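PDB 2Q1S: putative nucleotide sugar epimerase/ dehydratase from Bordetella bronchiseptica, which binds NAD(H) on a Rossmann fold and probably acts on nucleotide sugars in the biosynthesis of the lipopolysaccharide O-antigen. Local coordinates for residues I217-W223 against I364-H368; E167-I171 against G281-I285; W223-P227 against A371-Y375. All coordinates share one frame; numbering follows the deposited sequence.

Contacts 1 and 3 are neighbours, their centres 10 Å apart. In both, the loop after strand 203-212 meets the C-terminal end of the chain, first the end of helix 358-366 and then helix 369-374. They share Trp223, whose indole lies against His368 in contact 1 and has one face against Ala371 CB in contact 3. Contact 2 sits on the opposite side of the chain's centre, 34 Å from contact 1 and 36 Å from contact 3 between centres, where a loop reaches strand 281-284 close to the second subunit. The bound NADH lies about 6, 10 and 13 Å from the side chains of Ala220 (contact 1), Asn284 (contact 2) and Thr226 (contact 3).

Contact 1: I217-W223 against I364-H368; sequences ILGAGRW and IMRKH
His368 lays its imidazole beside the backbone of 219-223, with the carbonyl oxygens of Gly219 and Gly221 both at the ring edge and in its plane. Its NE2 donates to Gly219 O over 2.7 Å, at an N-H...O angle of 156°. CG of Lys367 lies over the centre of one face of the ring. From there the lysine chain turns about CG-CD (chi3 124°), carrying NZ to 2.9 Å from Gly221 O, above the carbonyl plane; the same ammonium forms a salt bridge with Glu70, which also accepts from Gly221 N. Beyond the imidazole, Trp223 CE3 approaches His368 ND1 at 3.8 Å, the two rings inclined at 41°.

Gly219 CA lies 4.5 Å from Met365 CA, which leaves little room for a side chain there. CG2 of Ile364 packs on Gly219 O and meets CG2 of Ile217 at 3.7 Å, while Leu218 and Met365 run side by side in the same direction. Ile217 to Ala220 form a type II beta turn with positive-phi Gly219 in its third position; the turn and Gly221 after it are held by the residues joining helix 358-366 to helix 369-374, beside the NADH pocket of the Rossmann fold.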
loop_
_atom_site.group_PDB
_atom_site.type_symbol
_atom_site.label_atom_id
_atom_site.label_comp_id
_atom_site.label_asym_id
_atom_site.label_seq_id
_atom_site.Cartn_x
_atom_site.Cartn_y
_atom_site.Cartn_z
ATOM N N ILE A 217 -15.360 5.251 23.305
ATOM C CA ILE A 217 -16.677 5.883 23.402
ATOM C C ILE A 217 -17.480 5.559 22.146
ATOM O O ILE A 217 -17.096 5.965 21.048
ATOM C CB ILE A 217 -16.529 7.422 23.536
ATOM C CG1 ILE A 217 -15.732 7.782 24.797
ATOM C CG2 ILE A 217 -17.934 8.119 23.477
ATOM C CD1 ILE A 217 -15.197 9.258 24.876
ATOM N N LEU A 218 -18.613 4.876 22.311
ATOM C CA LEU A 218 -19.504 4.641 21.166
ATOM C C LEU A 218 -19.855 5.980 20.527
ATOM O O LEU A 218 -20.162 6.933 21.237
ATOM C CB LEU A 218 -20.783 3.908 21.601
ATOM C CG LEU A 218 -20.586 2.516 22.233
ATOM C CD1 LEU A 218 -21.921 1.974 22.733
ATOM C CD2 LEU A 218 -19.958 1.498 21.278
ATOM N N GLY A 219 -19.749 6.066 19.187
ATOM C CA GLY A 219 -20.146 7.311 18.497
ATOM C C GLY A 219 -19.043 8.370 18.485
ATOM O O GLY A 219 -19.266 9.471 17.988
ATOM N N ALA A 220 -17.868 8.072 19.030
ATOM C CA ALA A 220 -16.788 9.061 19.043
ATOM C C ALA A 220 -16.473 9.594 17.636
ATOM O O ALA A 220 -16.362 8.827 16.678
ATOM C CB ALA A 220 -15.541 8.504 19.709
ATOM N N GLY A 221 -16.348 10.914 17.519
ATOM C CA GLY A 221 -15.902 11.564 16.276
ATOM C C GLY A 221 -17.005 11.818 15.273
ATOM O O GLY A 221 -18.177 11.889 15.639
ATOM N N ARG A 222 -16.628 11.948 14.003
ATOM C CA ARG A 222 -17.561 12.291 12.923
ATOM C C ARG A 222 -18.238 11.038 12.392
ATOM O O ARG A 222 -17.687 9.945 12.557
ATOM C CB ARG A 222 -16.803 12.981 11.788
ATOM C CG ARG A 222 -15.901 14.076 12.308
ATOM C CD ARG A 222 -15.221 14.899 11.223
ATOM N NE ARG A 222 -13.880 15.197 11.714
ATOM C CZ ARG A 222 -12.812 15.421 10.957
ATOM N NH1 ARG A 222 -12.912 15.435 9.629
ATOM N NH2 ARG A 222 -11.649 15.644 11.544
ATOM N N TRP A 223 -19.412 11.190 11.770
ATOM C CA TRP A 223 -20.048 10.110 11.029
ATOM C C TRP A 223 -19.107 9.607 9.919
ATOM O O TRP A 223 -18.708 10.359 9.041
ATOM C CB TRP A 223 -21.337 10.612 10.377
ATOM C CG TRP A 223 -22.038 9.577 9.605
ATOM C CD1 TRP A 223 -22.161 9.498 8.231
ATOM C CD2 TRP A 223 -22.752 8.457 10.142
ATOM N NE1 TRP A 223 -22.927 8.401 7.893
ATOM C CE2 TRP A 223 -23.324 7.758 9.043
ATOM C CE3 TRP A 223 -22.998 7.995 11.443
ATOM C CZ2 TRP A 223 -24.089 6.594 9.214
ATOM C CZ3 TRP A 223 -23.776 6.844 11.617
ATOM C CH2 TRP A 223 -24.301 6.150 10.507
ATOM N N ILE A 364 -22.835 11.806 23.144
ATOM C CA ILE A 364 -21.949 11.620 21.998
ATOM C C ILE A 364 -22.619 10.756 20.918
ATOM O O ILE A 364 -22.652 11.143 19.743
ATOM C CB ILE A 364 -20.588 11.076 22.483
ATOM C CG1 ILE A 364 -19.882 12.193 23.273
ATOM C CG2 ILE A 364 -19.746 10.550 21.312
ATOM C CD1 ILE A 364 -18.733 11.763 24.159
ATOM N N MET A 365 -23.181 9.616 21.331
ATOM C CA MET A 365 -23.917 8.708 20.433
ATOM C C MET A 365 -25.059 9.395 19.710
ATOM O O MET A 365 -25.287 9.138 18.533
ATOM C CB MET A 365 -24.485 7.519 21.206
ATOM C CG MET A 365 -23.418 6.583 21.777
ATOM S SD MET A 365 -24.151 5.435 22.986
ATOM C CE MET A 365 -24.958 4.234 21.923
ATOM N N ARG A 366 -25.773 10.266 20.417
ATOM C CA ARG A 366 -26.967 10.908 19.861
ATOM C C ARG A 366 -26.666 11.877 18.722
ATOM O O ARG A 366 -27.558 12.239 17.954
ATOM C CB ARG A 366 -27.750 11.604 20.972
ATOM C CG ARG A 366 -28.682 10.664 21.733
ATOM N N LYS A 367 -25.400 12.271 18.573
ATOM C CA LYS A 367 -25.093 13.205 17.504
ATOM C C LYS A 367 -25.319 12.534 16.145
ATOM O O LYS A 367 -25.495 13.215 15.139
ATOM C CB LYS A 367 -23.691 13.799 17.648
ATOM C CG LYS A 367 -22.597 12.909 17.204
ATOM C CD LYS A 367 -21.250 13.630 17.218
ATOM C CE LYS A 367 -20.255 12.889 18.059
ATOM N NZ LYS A 367 -18.887 13.473 17.913
ATOM N N HIS A 368 -25.309 11.198 16.139
ATOM C CA HIS A 368 -25.478 10.401 14.929
ATOM C C HIS A 368 -26.893 9.857 14.698
ATOM O O HIS A 368 -27.102 9.084 13.768
ATOM C CB HIS A 368 -24.488 9.232 14.915
ATOM C CG HIS A 368 -23.071 9.634 15.183
ATOM N ND1 HIS A 368 -22.320 10.374 14.290
ATOM C CD2 HIS A 368 -22.252 9.365 16.228
ATOM C CE1 HIS A 368 -21.105 10.556 14.785
ATOM N NE2 HIS A 368 -21.048 9.973 15.971
#

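Contact 2: E167-I171 against G281-I285; sequences EETDI and GVYNI
The contact belongs to the outer part of the Rossmann-type sheet, where strand 281-284, paired in parallel with strand 203-212, receives the loop that leads into strand 171-173. Glu168 carries most of it. Its side chain turns about CB-CG (chi2 83°), which brings the carboxylate toward the strand backbone, and OE2 accepts a hydrogen bond from the backbone N of Asn284 at 2.7 Å. The bond is almost straight, with an N-H...O angle of 177°, and it uses the anti lone pair, the one facing away from OE1.

The carboxylate also stacks on the side-chain amide of Asn284, their planes 23° apart and the two side chains arriving from opposite directions. Asn284 ND2 is 3.5 Å from Glu168 OE2, but the angle is too poor for a bond; that nitrogen donates instead to Ser327 O. Beside this pair, CB of Glu168 rests on CG1 of Val282 at 4.0 Å.

Asp170 reaches the same methyl group from a different direction, roughly at right angles to Glu168, in a van der Waals contact with OD1 lying 3.4 Å from Val282 CG1. Its carboxylate is held by groups beyond the two segments: OD1 forms salt bridges with Arg205 and Arg207 of strand 203-212, which probably favour the charged form, and OD2 is hydrogen-bonded to His175 of the second subunit. Ile171, next in the chain, pairs antiparallel with a strand of that subunit, so the loop joins strand 281-284 to the dimer interface. A water lies between the two segments, 2.8 Å from both Glu168 OE2 and Asn284 O.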
loop_
_atom_site.group_PDB
_atom_site.type_symbol
_atom_site.label_atom_id
_atom_site.label_comp_id
_atom_site.label_asym_id
_atom_site.label_seq_id
_atom_site.Cartn_x
_atom_site.Cartn_y
_atom_site.Cartn_z
ATOM N N GLU A 167 4.858 -17.761 15.849
ATOM C CA GLU A 167 5.589 -16.499 16.038
ATOM C C GLU A 167 5.482 -15.549 14.824
ATOM O O GLU A 167 5.136 -15.978 13.713
ATOM C CB GLU A 167 7.059 -16.779 16.417
ATOM C CG GLU A 167 7.695 -15.693 17.310
ATOM C CD GLU A 167 8.664 -16.251 18.365
ATOM O OE1 GLU A 167 8.338 -17.267 19.020
ATOM O OE2 GLU A 167 9.748 -15.654 18.558
ATOM N N GLU A 168 5.779 -14.269 15.065
ATOM C CA GLU A 168 5.693 -13.169 14.081
ATOM C C GLU A 168 6.394 -13.486 12.756
ATOM O O GLU A 168 7.586 -13.846 12.743
ATOM C CB GLU A 168 6.311 -11.884 14.658
ATOM C CG GLU A 168 5.571 -11.297 15.832
ATOM C CD GLU A 168 5.918 -11.941 17.175
ATOM O OE1 GLU A 168 6.580 -12.988 17.221
ATOM O OE2 GLU A 168 5.528 -11.376 18.192
ATOM N N THR A 169 5.663 -13.373 11.648
ATOM C CA THR A 169 6.291 -13.522 10.330
ATOM C C THR A 169 6.052 -12.263 9.524
ATOM O O THR A 169 5.156 -11.482 9.850
ATOM C CB THR A 169 5.798 -14.768 9.535
ATOM O OG1 THR A 169 4.454 -14.559 9.065
ATOM C CG2 THR A 169 5.896 -16.033 10.377
ATOM N N ASP A 170 6.863 -12.065 8.493
ATOM C CA ASP A 170 6.726 -10.889 7.642
ATOM C C ASP A 170 6.381 -11.269 6.224
ATOM O O ASP A 170 6.792 -10.606 5.254
ATOM C CB ASP A 170 7.977 -9.999 7.729
ATOM C CG ASP A 170 8.012 -9.172 9.006
ATOM O OD1 ASP A 170 7.007 -9.134 9.741
ATOM O OD2 ASP A 170 9.068 -8.600 9.302
ATOM N N ILE A 171 5.600 -12.341 6.122
ATOM C CA ILE A 171 5.010 -12.786 4.870
ATOM C C ILE A 171 3.508 -12.480 4.919
ATOM O O ILE A 171 2.840 -12.721 5.944
ATOM C CB ILE A 171 5.284 -14.302 4.688
ATOM C CG1 ILE A 171 6.793 -14.582 4.756
ATOM C CG2 ILE A 171 4.663 -14.829 3.403
ATOM C CD1 ILE A 171 7.612 -13.954 3.639
ATOM N N GLY A 281 11.872 -4.228 13.666
ATOM C CA GLY A 281 11.218 -5.435 14.114
ATOM C C GLY A 281 9.722 -5.337 14.299
ATOM O O GLY A 281 9.118 -4.279 14.120
ATOM N N VAL A 282 9.150 -6.488 14.687
ATOM C CA VAL A 282 7.686 -6.612 14.878
ATOM C C VAL A 282 7.395 -7.507 16.080
ATOM O O VAL A 282 8.057 -8.539 16.264
ATOM C CB VAL A 282 6.931 -7.104 13.601
ATOM C CG1 VAL A 282 7.512 -8.428 13.037
ATOM C CG2 VAL A 282 5.456 -7.211 13.844
ATOM N N TYR A 283 6.389 -7.103 16.862
ATOM C CA TYR A 283 6.000 -7.842 18.067
ATOM C C TYR A 283 4.499 -7.937 18.139
ATOM O O TYR A 283 3.807 -6.961 17.978
ATOM C CB TYR A 283 6.478 -7.140 19.343
ATOM C CG TYR A 283 7.970 -6.994 19.435
ATOM C CD1 TYR A 283 8.610 -5.882 18.838
ATOM C CD2 TYR A 283 8.757 -7.953 20.071
ATOM C CE1 TYR A 283 10.003 -5.754 18.881
ATOM C CE2 TYR A 283 10.139 -7.801 20.130
ATOM C CZ TYR A 283 10.750 -6.721 19.529
ATOM O OH TYR A 283 12.128 -6.594 19.611
ATOM N N ASN A 284 4.003 -9.138 18.389
ATOM C CA ASN A 284 2.598 -9.303 18.791
ATOM C C ASN A 284 2.412 -8.821 20.233
ATOM O O ASN A 284 3.168 -9.234 21.130
ATOM C CB ASN A 284 2.154 -10.768 18.731
ATOM C CG ASN A 284 2.224 -11.358 17.335
ATOM O OD1 ASN A 284 2.076 -10.670 16.354
ATOM N ND2 ASN A 284 2.432 -12.665 17.264
ATOM N N ILE A 285 1.421 -7.950 20.440
ATOM C CA ILE A 285 0.996 -7.515 21.779
ATOM C C ILE A 285 -0.406 -8.163 21.981
ATOM O O ILE A 285 -1.408 -7.743 21.394
ATOM C CB ILE A 285 0.945 -5.937 21.849
ATOM C CG1 ILE A 285 2.355 -5.362 21.571
ATOM C CG2 ILE A 285 0.409 -5.455 23.215
ATOM C CD1 ILE A 285 3.489 -5.937 22.405
HETATM O O HOH W 1 5.042 -11.318 20.992
#

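Contact 3: W223-P227 against A371-Y375; sequences WRGTP and ALATY
Ala371 presses its methyl group onto the indole of Trp223 as a small knob on a flat plate: CB sits 3.4 Å from the centroid of the six-membered ring, 13° off its normal, a CH-pi contact over the face. The opposite face is covered from within its own loop by the backbone nitrogens of Gly225 and Thr226, so the indole is sandwiched between loop and helix 369-374. Placing CG anti to the backbone N (chi1 180°) swings the ring out into this slot.

Around the plate, bumps fit at its rim. CD2 of Leu372 reaches the indole edge 3.9 Å from CH2 and fills the angle between it and Pro227, touching CB of the proline at 3.7 Å. Pro227 is in turn the bump for a second aromatic surface, its CD centred over the Tyr375 ring, 3.5 Å from the centroid and 14° off the normal. Thr226 runs alongside the tyrosine, pointing the same way, and Gly225 O meets Tyr375 CE1 obliquely at 3.3 Å.

Across these two segments the interactions are mainly CH-pi and apolar, so helix 369-374 and the residue after it are held to the loop here by matching shapes and dispersion, without hydrogen bonds or ion pairs.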
loop_
_atom_site.group_PDB
_atom_site.type_symbol
_atom_site.label_atom_id
_atom_site.label_comp_id
_atom_site.label_asym_id
_atom_site.label_seq_id
_atom_site.Cartn_x
_atom_site.Cartn_y
_atom_site.Cartn_z
ATOM N N TRP A 223 -19.412 11.190 11.770
ATOM C CA TRP A 223 -20.048 10.110 11.029
ATOM C C TRP A 223 -19.107 9.607 9.919
ATOM O O TRP A 223 -18.708 10.359 9.041
ATOM C CB TRP A 223 -21.337 10.612 10.377
ATOM C CG TRP A 223 -22.038 9.577 9.605
ATOM C CD1 TRP A 223 -22.161 9.498 8.231
ATOM C CD2 TRP A 223 -22.752 8.457 10.142
ATOM N NE1 TRP A 223 -22.927 8.401 7.893
ATOM C CE2 TRP A 223 -23.324 7.758 9.043
ATOM C CE3 TRP A 223 -22.998 7.995 11.443
ATOM C CZ2 TRP A 223 -24.089 6.594 9.214
ATOM C CZ3 TRP A 223 -23.776 6.844 11.617
ATOM C CH2 TRP A 223 -24.301 6.150 10.507
ATOM N N ARG A 224 -18.752 8.331 9.957
ATOM C CA ARG A 224 -17.852 7.808 8.947
ATOM C C ARG A 224 -18.581 6.870 7.970
ATOM O O ARG A 224 -17.939 6.010 7.325
ATOM C CB ARG A 224 -16.609 7.183 9.614
ATOM C CG ARG A 224 -15.797 8.264 10.327
ATOM C CD ARG A 224 -14.632 7.746 11.130
ATOM N NE ARG A 224 -14.953 6.670 12.072
ATOM C CZ ARG A 224 -15.500 6.807 13.271
ATOM N NH1 ARG A 224 -15.908 8.000 13.686
ATOM N NH2 ARG A 224 -15.673 5.728 14.029
ATOM N N GLY A 225 -19.895 7.043 7.836
ATOM C CA GLY A 225 -20.585 6.366 6.762
ATOM C C GLY A 225 -21.588 5.296 7.140
ATOM O O GLY A 225 -22.558 5.083 6.428
ATOM N N THR A 226 -21.319 4.581 8.237
ATOM C CA THR A 226 -22.105 3.403 8.595
ATOM C C THR A 226 -22.394 3.375 10.097
ATOM O O THR A 226 -21.749 4.100 10.880
ATOM C CB THR A 226 -21.380 2.083 8.201
ATOM O OG1 THR A 226 -20.455 1.729 9.229
ATOM C CG2 THR A 226 -20.627 2.208 6.844
ATOM N N PRO A 227 -23.338 2.519 10.517
ATOM C CA PRO A 227 -23.654 2.419 11.936
ATOM C C PRO A 227 -22.500 2.013 12.854
ATOM O O PRO A 227 -22.603 2.238 14.061
ATOM C CB PRO A 227 -24.775 1.377 11.973
ATOM C CG PRO A 227 -25.400 1.442 10.600
ATOM C CD PRO A 227 -24.260 1.691 9.704
ATOM N N ALA A 371 -28.148 10.387 11.003
ATOM C CA ALA A 371 -27.351 9.586 10.086
ATOM C C ALA A 371 -27.759 8.118 10.206
ATOM O O ALA A 371 -27.978 7.447 9.184
ATOM C CB ALA A 371 -25.864 9.761 10.378
ATOM N N LEU A 372 -27.870 7.644 11.450
ATOM C CA LEU A 372 -28.354 6.285 11.747
ATOM C C LEU A 372 -29.716 5.979 11.145
ATOM O O LEU A 372 -29.952 4.863 10.683
ATOM C CB LEU A 372 -28.443 6.051 13.258
ATOM C CG LEU A 372 -27.277 5.487 14.082
ATOM C CD1 LEU A 372 -27.837 4.870 15.371
ATOM C CD2 LEU A 372 -26.426 4.441 13.324
ATOM N N ALA A 373 -30.608 6.970 11.178
ATOM C CA ALA A 373 -31.970 6.817 10.659
ATOM C C ALA A 373 -31.989 6.725 9.127
ATOM O O ALA A 373 -32.713 5.904 8.554
ATOM C CB ALA A 373 -32.871 7.957 11.140
ATOM N N THR A 374 -31.164 7.554 8.483
ATOM C CA THR A 374 -31.038 7.592 7.019
ATOM C C THR A 374 -30.319 6.357 6.429
ATOM O O THR A 374 -30.562 5.984 5.279
ATOM C CB THR A 374 -30.301 8.886 6.579
ATOM O OG1 THR A 374 -31.006 10.029 7.088
ATOM C CG2 THR A 374 -30.223 8.998 5.052
ATOM N N TYR A 375 -29.450 5.725 7.215
ATOM C CA TYR A 375 -28.570 4.666 6.683
ATOM C C TYR A 375 -29.288 3.511 5.959
ATOM O O TYR A 375 -29.986 2.707 6.584
ATOM C CB TYR A 375 -27.618 4.102 7.755
ATOM C CG TYR A 375 -26.628 3.098 7.180
ATOM C CD1 TYR A 375 -25.533 3.528 6.406
ATOM C CD2 TYR A 375 -26.794 1.728 7.374
ATOM C CE1 TYR A 375 -24.638 2.624 5.851
ATOM C CE2 TYR A 375 -25.890 0.813 6.826
ATOM C CZ TYR A 375 -24.815 1.273 6.063
ATOM O OH TYR A 375 -23.916 0.382 5.521
#